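Local structure of purine nucleoside phosphorylase (Schistosoma mansoni, 5KO5) at residues I44-I50 / N69-V75; H137-P141 / V193-N197. The protein probably catalyses the reversible phosphorolysis of purine nucleosides, releasing the free base and a pentose 1-phosphate, and can bind cytosine. All coordinates share one frame; numbering follows the deposited sequence.

From the N terminus, the chain first closes a short loop at interaction 1, where I44-I50 pairs antiparallel with N69-V75 across only 18 intervening residues. It then runs on through the strands 78-84 and 112-121 before interaction 2 opens, so the two contacts follow one another in series and neither nests nor crosses. Interaction 2 spans 51 residues, among them helix 170-182, and brings H137-P141 alongside V193-N197 in parallel. Both contacts belong to the same mixed sheet but lie on opposite sides of the chain's centre, with their own centres about 31 Å apart. Interaction 1 builds a partly solvent-facing margin; interaction 2 lies buried near the bound cytosine and the subunit interfaces.

Interaction 1. Residues I44-I50 / N69-V75; sequences IEERKVI and NLVLGSV
I44 packs most tightly against the strand 69-75: its CG2 methyl lies 3.4 Å from G73 CA, closer than usual van der Waals contact. A chi1 of -65° sets CG1 anti to the carbonyl carbon, and this branch reaches two valines, CD1 resting 3.6 Å from V71 CG1 while CG1 meets V75 CG2. A second apolar patch forms where I50 CD1 approaches L72 CD1 at 3.8 Å. Six backbone hydrogen bonds join the segments in antiparallel register, among them I50 N to L70 O at 2.7 Å. The pairing slips by one residue between E45-S74 and K48-L72, a beta bulge at the corner around E46, and there R47 CA comes 3.1 Å from L72 O in a CA-H...O contact.

The solvent side is looser around the bulge. E46 OE2 stays 3.7 Å from S74 OG, and the end of K48 leads away from the partner strand, although its side chain touches V22 of helix 9-23. At the partly exposed far end the packing is close again: V49 CG1 lies 3.6 Å from N69 CG, whose amide ND2 is hydrogen-bonded to Q84.

Strand 69-75 is thus central to a three-stranded antiparallel arrangement, bonded through N69, V71 and G73 to strand 78-84 on its other edge. Helix 9-23 covers the face carrying I50, L70 and L72, whereas helix 39-42 meets V71 and V75.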
loop_
_atom_site.group_PDB
_atom_site.type_symbol
_atom_site.label_atom_id
_atom_site.label_comp_id
_atom_site.label_asym_id
_atom_site.label_seq_id
_atom_site.Cartn_x
_atom_site.Cartn_y
_atom_site.Cartn_z
ATOM N N ILE A 44 -15.531 9.090 -33.526
ATOM C CA ILE A 44 -15.614 10.525 -33.284
ATOM C C ILE A 44 -15.638 11.270 -34.615
ATOM O O ILE A 44 -14.859 10.975 -35.531
ATOM C CB ILE A 44 -14.427 10.954 -32.408
ATOM C CG1 ILE A 44 -14.527 10.303 -31.028
ATOM C CG2 ILE A 44 -14.380 12.450 -32.267
ATOM C CD1 ILE A 44 -13.284 10.475 -30.191
ATOM N N GLU A 45 -16.543 12.241 -34.733
ATOM C CA GLU A 45 -16.712 12.986 -35.973
ATOM C C GLU A 45 -15.798 14.204 -36.009
ATOM O O GLU A 45 -15.437 14.766 -34.971
ATOM C CB GLU A 45 -18.160 13.444 -36.140
ATOM C CG GLU A 45 -19.183 12.330 -36.028
ATOM C CD GLU A 45 -20.587 12.812 -36.334
ATOM O OE1 GLU A 45 -20.858 13.146 -37.507
ATOM O OE2 GLU A 45 -21.413 12.872 -35.398
ATOM N N GLU A 46 -15.437 14.613 -37.231
ATOM C CA GLU A 46 -14.543 15.750 -37.462
ATOM C C GLU A 46 -13.315 15.663 -36.565
ATOM O O GLU A 46 -12.878 16.645 -35.964
ATOM C CB GLU A 46 -15.268 17.082 -37.282
ATOM C CG GLU A 46 -16.477 17.261 -38.177
ATOM C CD GLU A 46 -17.416 18.322 -37.648
ATOM O OE1 GLU A 46 -17.810 19.216 -38.424
ATOM O OE2 GLU A 46 -17.753 18.260 -36.446
ATOM N N ARG A 47 -12.756 14.465 -36.473
ATOM C CA ARG A 47 -11.850 14.198 -35.375
ATOM C C ARG A 47 -10.434 14.667 -35.679
ATOM O O ARG A 47 -10.007 14.780 -36.831
ATOM C CB ARG A 47 -11.863 12.721 -35.001
ATOM C CG ARG A 47 -11.259 11.811 -36.030
ATOM C CD ARG A 47 -11.237 10.408 -35.483
ATOM N NE ARG A 47 -10.213 9.592 -36.117
ATOM C CZ ARG A 47 -9.706 8.495 -35.568
ATOM N NH1 ARG A 47 -8.774 7.802 -36.207
ATOM N NH2 ARG A 47 -10.129 8.099 -34.374
ATOM N N LYS A 48 -9.708 14.946 -34.604
ATOM C CA LYS A 48 -8.313 15.350 -34.657
ATOM C C LYS A 48 -7.548 14.428 -33.724
ATOM O O LYS A 48 -7.853 14.363 -32.528
ATOM C CB LYS A 48 -8.160 16.804 -34.207
ATOM C CG LYS A 48 -6.731 17.291 -34.195
ATOM C CD LYS A 48 -6.124 17.214 -35.584
ATOM C CE LYS A 48 -4.620 17.377 -35.526
ATOM N NZ LYS A 48 -3.987 17.323 -36.872
ATOM N N VAL A 49 -6.576 13.706 -34.270
ATOM C CA VAL A 49 -5.783 12.736 -33.523
ATOM C C VAL A 49 -4.444 13.380 -33.190
ATOM O O VAL A 49 -3.704 13.793 -34.090
ATOM C CB VAL A 49 -5.584 11.447 -34.333
ATOM C CG1 VAL A 49 -4.807 10.428 -33.519
ATOM C CG2 VAL A 49 -6.928 10.881 -34.772
ATOM N N ILE A 50 -4.126 13.460 -31.900
ATOM C CA ILE A 50 -2.888 14.093 -31.452
ATOM C C ILE A 50 -2.056 13.081 -30.672
ATOM O O ILE A 50 -2.401 12.758 -29.527
ATOM C CB ILE A 50 -3.189 15.324 -30.583
ATOM C CG1 ILE A 50 -4.162 16.268 -31.295
ATOM C CG2 ILE A 50 -1.902 16.045 -30.228
ATOM C CD1 ILE A 50 -4.522 17.494 -30.475
ATOM N N ASN A 69 -2.762 8.356 -28.075
ATOM C CA ASN A 69 -3.256 9.532 -28.778
ATOM C C ASN A 69 -4.355 10.190 -27.962
ATOM O O ASN A 69 -5.135 9.508 -27.293
ATOM C CB ASN A 69 -3.904 9.159 -30.115
ATOM C CG ASN A 69 -2.927 8.585 -31.111
ATOM O OD1 ASN A 69 -1.819 9.100 -31.288
ATOM N ND2 ASN A 69 -3.339 7.523 -31.787
ATOM N N LEU A 70 -4.403 11.516 -28.021
ATOM C CA LEU A 70 -5.581 12.271 -27.625
ATOM C C LEU A 70 -6.415 12.509 -28.877
ATOM O O LEU A 70 -5.887 12.962 -29.896
ATOM C CB LEU A 70 -5.150 13.614 -27.042
ATOM C CG LEU A 70 -5.930 14.181 -25.863
ATOM C CD1 LEU A 70 -5.887 13.225 -24.674
ATOM C CD2 LEU A 70 -5.355 15.538 -25.482
ATOM N N VAL A 71 -7.704 12.193 -28.811
ATOM C CA VAL A 71 -8.602 12.327 -29.954
ATOM C C VAL A 71 -9.711 13.302 -29.582
ATOM O O VAL A 71 -10.418 13.096 -28.587
ATOM C CB VAL A 71 -9.176 10.969 -30.387
ATOM C CG1 VAL A 71 -10.022 11.121 -31.647
ATOM C CG2 VAL A 71 -8.051 9.959 -30.602
ATOM N N LEU A 72 -9.859 14.365 -30.369
ATOM C CA LEU A 72 -10.879 15.375 -30.135
ATOM C C LEU A 72 -11.827 15.436 -31.320
ATOM O O LEU A 72 -11.420 15.251 -32.472
ATOM C CB LEU A 72 -10.263 16.765 -29.926
ATOM C CG LEU A 72 -9.400 16.906 -28.670
ATOM C CD1 LEU A 72 -7.930 16.701 -28.993
ATOM C CD2 LEU A 72 -9.636 18.251 -28.010
ATOM N N GLY A 73 -13.094 15.714 -31.028
ATOM C CA GLY A 73 -14.088 15.840 -32.084
ATOM C C GLY A 73 -15.481 15.877 -31.503
ATOM O O GLY A 73 -15.675 16.274 -30.352
ATOM N N SER A 74 -16.449 15.446 -32.306
ATOM C CA SER A 74 -17.854 15.517 -31.930
ATOM C C SER A 74 -18.448 14.120 -31.843
ATOM O O SER A 74 -18.231 13.291 -32.735
ATOM C CB SER A 74 -18.653 16.355 -32.935
ATOM O OG SER A 74 -18.288 17.724 -32.858
ATOM N N VAL A 75 -19.193 13.868 -30.771
ATOM C CA VAL A 75 -20.008 12.669 -30.623
ATOM C C VAL A 75 -21.388 13.105 -30.164
ATOM O O VAL A 75 -21.513 13.810 -29.156
ATOM C CB VAL A 75 -19.411 11.683 -29.604
ATOM C CG1 VAL A 75 -20.405 10.556 -29.325
ATOM C CG2 VAL A 75 -18.089 11.133 -30.104
#

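Interaction 2. Residues H137-P141 / V193-N197; sequences HINFP and VYAFN
P141 sets its pyrrolidine ring over one face of the F196 ring, with CG 3.8 Å from the ring centroid and 28° off the normal, a CH-pi contact displaced toward the CD2-CE2 side. F196 reaches this position because its CG lies anti to the backbone N (chi1 179°). On the other face of the sheet, F140 CE2 approaches A195 CB at 4.1 Å, and I138 CG1 lies equally far from V193 CG1. I138 CG2 lies over one face of the F140 ring, toward its rim, and the edge of that ring meets F196 O in plane.

Outward from these side chains, two backbone bonds fix the parallel register: I138 N donates to Y194 O and F196 N to I138 O, each at 2.9 Å. I138 therefore engages the neighbouring strand through both its N-H and its carbonyl.

At the polar edge, N139 OD1 comes 3.4 Å from F196 CD2, at the ring edge, with amide and ring planes 28° apart. The same OD1 accepts a hydrogen bond from G142 N, making N139 the N-cap of helix 140-143. H137 ND1 is bonded to Y168 OH, H137 O and N139 N are hydrogen-bonded to S204 and E207 of the second subunit, and L143 of the third subunit packs on F140 and P141.

A parallel strand pair in which one strand, 131-139, runs straight into an N-capped helix fits the mixed alpha/beta fold of the phosphorylase superfamily, here at a trimer interface. Strand 189-196 also pairs with strand 218-220, which carries the cytosine-pocket residues V219 and G220, and the nearest atoms of the Y194 side chain and the cytosine are about 6 Å apart.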
loop_
_atom_site.group_PDB
_atom_site.type_symbol
_atom_site.label_atom_id
_atom_site.label_comp_id
_atom_site.label_asym_id
_atom_site.label_seq_id
_atom_site.Cartn_x
_atom_site.Cartn_y
_atom_site.Cartn_z
ATOM N N HIS A 137 -15.897 3.623 -3.886
ATOM C CA HIS A 137 -14.715 2.790 -4.073
ATOM C C HIS A 137 -13.992 2.498 -2.766
ATOM O O HIS A 137 -14.173 3.186 -1.757
ATOM C CB HIS A 137 -13.744 3.362 -5.117
ATOM C CG HIS A 137 -13.070 4.645 -4.725
ATOM N ND1 HIS A 137 -13.050 5.743 -5.557
ATOM C CD2 HIS A 137 -12.341 4.989 -3.631
ATOM C CE1 HIS A 137 -12.360 6.716 -4.990
ATOM N NE2 HIS A 137 -11.913 6.284 -3.821
ATOM N N ILE A 138 -13.153 1.462 -2.814
ATOM C CA ILE A 138 -12.172 1.183 -1.767
ATOM C C ILE A 138 -10.803 1.244 -2.425
ATOM O O ILE A 138 -10.471 0.414 -3.280
ATOM C CB ILE A 138 -12.406 -0.161 -1.075
ATOM C CG1 ILE A 138 -13.784 -0.137 -0.401
ATOM C CG2 ILE A 138 -11.297 -0.411 -0.045
ATOM C CD1 ILE A 138 -14.158 -1.402 0.314
ATOM N N ASN A 139 -10.029 2.251 -2.061
ATOM C CA ASN A 139 -8.782 2.602 -2.746
ATOM C C ASN A 139 -7.633 2.033 -1.926
ATOM O O ASN A 139 -7.055 2.725 -1.093
ATOM C CB ASN A 139 -8.734 4.125 -2.790
ATOM C CG ASN A 139 -7.516 4.691 -3.481
ATOM O OD1 ASN A 139 -6.698 3.983 -4.075
ATOM N ND2 ASN A 139 -7.390 6.021 -3.405
ATOM N N PHE A 140 -7.290 0.765 -2.168
ATOM C CA PHE A 140 -6.192 0.174 -1.411
ATOM C C PHE A 140 -4.885 0.928 -1.597
ATOM O O PHE A 140 -4.198 1.166 -0.586
ATOM C CB PHE A 140 -6.081 -1.327 -1.699
ATOM C CG PHE A 140 -7.212 -2.127 -1.105
ATOM C CD1 PHE A 140 -7.221 -2.432 0.252
ATOM C CD2 PHE A 140 -8.282 -2.532 -1.887
ATOM C CE1 PHE A 140 -8.269 -3.155 0.806
ATOM C CE2 PHE A 140 -9.326 -3.250 -1.339
ATOM C CZ PHE A 140 -9.315 -3.568 0.007
ATOM N N PRO A 141 -4.489 1.344 -2.805
ATOM C CA PRO A 141 -3.288 2.186 -2.911
ATOM C C PRO A 141 -3.390 3.453 -2.078
ATOM O O PRO A 141 -2.412 3.836 -1.418
ATOM C CB PRO A 141 -3.188 2.463 -4.424
ATOM C CG PRO A 141 -3.830 1.213 -5.049
ATOM C CD PRO A 141 -5.028 0.997 -4.141
ATOM N N VAL A 193 -19.709 -1.027 -5.486
ATOM C CA VAL A 193 -18.480 -0.439 -4.962
ATOM C C VAL A 193 -17.289 -1.104 -5.639
ATOM O O VAL A 193 -17.213 -2.340 -5.705
ATOM C CB VAL A 193 -18.401 -0.637 -3.438
ATOM C CG1 VAL A 193 -17.033 -0.192 -2.896
ATOM C CG2 VAL A 193 -19.531 0.108 -2.747
ATOM N N TYR A 194 -16.349 -0.290 -6.117
ATOM C CA TYR A 194 -15.176 -0.753 -6.857
ATOM C C TYR A 194 -13.953 -0.796 -5.943
ATOM O O TYR A 194 -13.566 0.224 -5.360
ATOM C CB TYR A 194 -14.925 0.206 -8.022
ATOM C CG TYR A 194 -13.765 -0.097 -8.949
ATOM C CD1 TYR A 194 -12.478 0.335 -8.644
ATOM C CD2 TYR A 194 -13.980 -0.733 -10.171
ATOM C CE1 TYR A 194 -11.426 0.094 -9.510
ATOM C CE2 TYR A 194 -12.931 -0.979 -11.050
ATOM C CZ TYR A 194 -11.660 -0.562 -10.709
ATOM O OH TYR A 194 -10.623 -0.783 -11.572
ATOM N N ALA A 195 -13.325 -1.962 -5.835
ATOM C CA ALA A 195 -12.054 -2.060 -5.126
ATOM C C ALA A 195 -10.926 -1.874 -6.125
ATOM O O ALA A 195 -10.888 -2.562 -7.146
ATOM C CB ALA A 195 -11.901 -3.433 -4.478
ATOM N N PHE A 196 -9.989 -0.973 -5.808
ATOM C CA PHE A 196 -8.818 -0.736 -6.648
ATOM C C PHE A 196 -7.683 -1.625 -6.148
ATOM O O PHE A 196 -7.159 -1.415 -5.048
ATOM C CB PHE A 196 -8.451 0.746 -6.590
ATOM C CG PHE A 196 -7.230 1.143 -7.399
ATOM C CD1 PHE A 196 -6.769 0.388 -8.483
ATOM C CD2 PHE A 196 -6.538 2.306 -7.056
ATOM C CE1 PHE A 196 -5.636 0.790 -9.197
ATOM C CE2 PHE A 196 -5.402 2.713 -7.774
ATOM C CZ PHE A 196 -4.960 1.953 -8.860
ATOM N N ASN A 197 -7.364 -2.659 -6.940
ATOM C CA ASN A 197 -6.161 -3.481 -6.793
ATOM C C ASN A 197 -5.094 -2.907 -7.706
ATOM O O ASN A 197 -5.271 -2.871 -8.923
ATOM C CB ASN A 197 -6.485 -4.905 -7.249
ATOM C CG ASN A 197 -5.249 -5.765 -7.445
ATOM O OD1 ASN A 197 -4.228 -5.556 -6.786
ATOM N ND2 ASN A 197 -5.342 -6.758 -8.340
#